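Local coordinates for HydG protein (Carboxydothermus hydrogenoformans, PDB 4RTB) that is a radical S-adenosylmethionine enzyme that matures [FeFe]-hydrogenase, acting as a CO and CN synthase that carries a [4Fe-4S] cluster, at residues L206-Y211 with T226-R231. Numbering follows the deposited sequence.
With SAM (S-adenosylmethionine), chain B.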
loop_
_atom_site.group_PDB
_atom_site.type_symbol
_atom_site.label_atom_id
_atom_site.label_comp_id
_atom_site.label_asym_id
_atom_site.label_seq_id
_atom_site.Cartn_x
_atom_site.Cartn_y
_atom_site.Cartn_z
ATOM N N LEU A 206 -0.436 7.217 -6.115
ATOM C CA LEU A 206 -1.688 7.732 -6.652
ATOM C C LEU A 206 -2.619 6.571 -6.980
ATOM O O LEU A 206 -2.327 5.758 -7.858
ATOM C CB LEU A 206 -1.431 8.589 -7.895
ATOM C CG LEU A 206 -2.468 9.662 -8.243
ATOM C CD1 LEU A 206 -3.674 9.083 -8.970
ATOM C CD2 LEU A 206 -2.896 10.415 -6.992
ATOM N N PHE A 207 -3.739 6.494 -6.269
ATOM C CA PHE A 207 -4.680 5.400 -6.467
ATOM C C PHE A 207 -5.692 5.772 -7.545
ATOM O O PHE A 207 -6.261 6.860 -7.523
ATOM C CB PHE A 207 -5.407 5.046 -5.161
ATOM C CG PHE A 207 -4.496 4.861 -3.974
ATOM C CD1 PHE A 207 -3.174 4.474 -4.136
ATOM C CD2 PHE A 207 -4.971 5.073 -2.690
ATOM C CE1 PHE A 207 -2.346 4.312 -3.042
ATOM C CE2 PHE A 207 -4.148 4.910 -1.593
ATOM C CZ PHE A 207 -2.835 4.528 -1.769
ATOM N N GLN A 208 -5.916 4.863 -8.487
ATOM C CA GLN A 208 -6.907 5.075 -9.537
ATOM C C GLN A 208 -8.320 5.042 -8.947
ATOM O O GLN A 208 -9.280 5.500 -9.575
ATOM C CB GLN A 208 -6.743 4.016 -10.636
ATOM C CG GLN A 208 -7.750 4.079 -11.780
ATOM C CD GLN A 208 -7.870 5.461 -12.388
ATOM O OE1 GLN A 208 -6.889 6.196 -12.490
ATOM N NE2 GLN A 208 -9.083 5.827 -12.790
ATOM N N GLU A 209 -8.424 4.515 -7.725
ATOM C CA GLU A 209 -9.694 4.294 -7.018
ATOM C C GLU A 209 -10.568 3.280 -7.752
ATOM O O GLU A 209 -10.960 2.264 -7.182
ATOM C CB GLU A 209 -10.470 5.605 -6.818
ATOM C CG GLU A 209 -9.639 6.788 -6.333
ATOM C CD GLU A 209 -9.138 6.641 -4.907
ATOM O OE1 GLU A 209 -9.570 5.703 -4.203
ATOM O OE2 GLU A 209 -8.306 7.473 -4.488
ATOM N N SER A 210 -10.882 3.564 -9.011
ATOM C CA SER A 210 -11.598 2.610 -9.847
ATOM C C SER A 210 -11.175 2.698 -11.303
ATOM O O SER A 210 -10.955 3.785 -11.835
ATOM C CB SER A 210 -13.106 2.817 -9.749
ATOM O OG SER A 210 -13.756 2.085 -10.774
ATOM N N TYR A 211 -11.081 1.538 -11.940
ATOM C CA TYR A 211 -10.692 1.458 -13.338
ATOM C C TYR A 211 -11.904 1.375 -14.254
ATOM O O TYR A 211 -11.761 1.348 -15.476
ATOM C CB TYR A 211 -9.775 0.257 -13.562
ATOM C CG TYR A 211 -8.367 0.493 -13.075
ATOM C CD1 TYR A 211 -8.010 0.232 -11.759
ATOM C CD2 TYR A 211 -7.398 0.991 -13.931
ATOM C CE1 TYR A 211 -6.723 0.456 -11.313
ATOM C CE2 TYR A 211 -6.111 1.217 -13.495
ATOM C CZ TYR A 211 -5.779 0.949 -12.187
ATOM O OH TYR A 211 -4.498 1.177 -11.761
ATOM N N THR A 226 -13.063 14.324 -11.090
ATOM C CA THR A 226 -14.103 13.817 -11.993
ATOM C C THR A 226 -13.530 13.402 -13.338
ATOM O O THR A 226 -14.190 12.673 -14.099
ATOM C CB THR A 226 -15.221 14.856 -12.235
ATOM O OG1 THR A 226 -14.636 16.121 -12.572
ATOM C CG2 THR A 226 -16.080 15.017 -10.991
ATOM N N ASN A 227 -12.306 13.855 -13.623
ATOM C CA ASN A 227 -11.623 13.453 -14.846
ATOM C C ASN A 227 -10.906 12.120 -14.696
ATOM O O ASN A 227 -9.944 11.989 -13.961
ATOM C CB ASN A 227 -10.626 14.522 -15.293
ATOM C CG ASN A 227 -10.250 14.387 -16.761
ATOM O OD1 ASN A 227 -9.584 13.428 -17.150
ATOM N ND2 ASN A 227 -10.681 15.344 -17.584
ATOM N N PHE A 228 -11.383 11.131 -15.428
ATOM C CA PHE A 228 -10.824 9.782 -15.407
ATOM C C PHE A 228 -9.391 9.755 -15.946
ATOM O O PHE A 228 -8.458 9.348 -15.247
ATOM C CB PHE A 228 -11.741 8.862 -16.226
ATOM C CG PHE A 228 -11.370 7.419 -16.187
ATOM C CD1 PHE A 228 -10.443 6.911 -17.076
ATOM C CD2 PHE A 228 -11.984 6.560 -15.295
ATOM C CE1 PHE A 228 -10.116 5.581 -17.060
ATOM C CE2 PHE A 228 -11.661 5.227 -15.275
ATOM C CZ PHE A 228 -10.727 4.737 -16.160
ATOM N N LEU A 229 -9.232 10.192 -17.191
ATOM C CA LEU A 229 -7.952 10.119 -17.883
ATOM C C LEU A 229 -6.869 10.956 -17.222
ATOM O O LEU A 229 -5.705 10.566 -17.209
ATOM C CB LEU A 229 -8.124 10.551 -19.334
ATOM C CG LEU A 229 -8.311 9.397 -20.313
ATOM C CD1 LEU A 229 -9.413 9.723 -21.301
ATOM C CD2 LEU A 229 -7.004 9.114 -21.032
ATOM N N TRP A 230 -7.252 12.104 -16.675
ATOM C CA TRP A 230 -6.291 12.971 -16.009
ATOM C C TRP A 230 -5.656 12.267 -14.812
ATOM O O TRP A 230 -4.503 12.528 -14.473
ATOM C CB TRP A 230 -6.953 14.276 -15.564
ATOM C CG TRP A 230 -6.019 15.196 -14.854
ATOM C CD1 TRP A 230 -6.111 15.625 -13.560
ATOM C CD2 TRP A 230 -4.829 15.797 -15.385
ATOM N NE1 TRP A 230 -5.061 16.457 -13.259
ATOM C CE2 TRP A 230 -4.259 16.577 -14.367
ATOM C CE3 TRP A 230 -4.194 15.742 -16.633
ATOM C CZ2 TRP A 230 -3.084 17.305 -14.548
ATOM C CZ3 TRP A 230 -3.030 16.466 -16.812
ATOM C CH2 TRP A 230 -2.487 17.235 -15.777
ATOM N N ARG A 231 -6.410 11.371 -14.183
ATOM C CA ARG A 231 -5.916 10.639 -13.021
ATOM C C ARG A 231 -5.212 9.355 -13.449
ATOM O O ARG A 231 -4.240 8.932 -12.822
ATOM C CB ARG A 231 -7.068 10.334 -12.052
ATOM C CG ARG A 231 -6.729 9.343 -10.942
ATOM C CD ARG A 231 -7.727 9.410 -9.788
ATOM N NE ARG A 231 -7.394 10.468 -8.837
ATOM C CZ ARG A 231 -6.907 10.256 -7.618
ATOM N NH1 ARG A 231 -6.705 9.020 -7.186
ATOM N NH2 ARG A 231 -6.630 11.282 -6.826
HETATM N N SAM B . -6.615 13.268 -1.968
HETATM C CA SAM B . -5.739 12.379 -2.732
HETATM C C SAM B . -6.490 11.437 -3.665
HETATM O O SAM B . -7.715 11.389 -3.696
HETATM O OXT SAM B . -5.870 10.691 -4.420
HETATM C CB SAM B . -4.850 11.545 -1.812
HETATM C CG SAM B . -5.324 11.354 -0.372
HETATM S SD SAM B . -6.823 10.381 -0.088
HETATM C CE SAM B . -7.156 10.940 1.585
HETATM C "C5'" SAM B . -6.137 8.793 0.430
HETATM C "C4'" SAM B . -6.924 7.566 -0.024
HETATM O "O4'" SAM B . -7.900 7.144 0.914
HETATM C "C3'" SAM B . -7.688 7.817 -1.314
HETATM O "O3'" SAM B . -6.874 7.547 -2.429
HETATM C "C2'" SAM B . -8.852 6.852 -1.225
HETATM O "O2'" SAM B . -8.647 5.756 -2.081
HETATM C "C1'" SAM B . -8.843 6.355 0.210
HETATM N N9 SAM B . -10.200 6.487 0.758
HETATM C C8 SAM B . -10.984 7.607 0.720
HETATM N N7 SAM B . -12.163 7.329 1.317
HETATM C C5 SAM B . -12.145 6.042 1.724
HETATM C C6 SAM B . -13.083 5.256 2.378
HETATM N N6 SAM B . -14.263 5.767 2.715
HETATM N N1 SAM B . -12.784 3.943 2.672
HETATM C C2 SAM B . -11.557 3.418 2.319
HETATM N N3 SAM B . -10.629 4.205 1.670
HETATM C C4 SAM B . -10.918 5.497 1.378
#
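A chi1 of 169° swings the Arg231 chain away from its own backbone N and out from helix 228-232, past Leu206 and Gln208; the bend at chi3 then carries the guanidinium to S-adenosylmethionine. Leu206 lays its CD1 over one face of that group, while the ligand's carboxylate meets the edge: Arg231 NH2 gives a nearly straight bond to SAM OXT, 2.6 Å long with an angle of 171° at the hydrogen. Leu206 CD1 also packs 3.6 Å from Arg231 CG. The position of NH1 is less sure, so its salt bridge to Glu209, 3.5 Å from Arg231 NH1 to Glu209 OE2, is doubtful in detail. Glu209 bends at chi2 and turns its carboxylate to the ribose, where OE1 accepts from SAM O2' and OE2 accepts from SAM O3' at 2.5 Å; Lys225 makes a weak, long ion pair with OE2. Farther from the ligand, Gln208 folds back at chi2, its CG over the centre of the Tyr211 ring. The amide NE2 donates to Ser210 O at 2.9 Å and sits over one face of Phe228, 3.6 Å from CE2, with OE1 beside Arg231 CG. Were Gln208 an alanine, Ser210 O would probably lose this donor and a gap would open between the rings of Tyr211 and Phe228. The loop after strand 204-205 and helix 228-232 thus hold two parts of one ligand, Glu209 taking the ribose hydroxyls and Arg231 the ligand's carboxylate, forming part of the S-adenosylmethionine pocket beside the iron-sulfur cluster in the radical SAM fold.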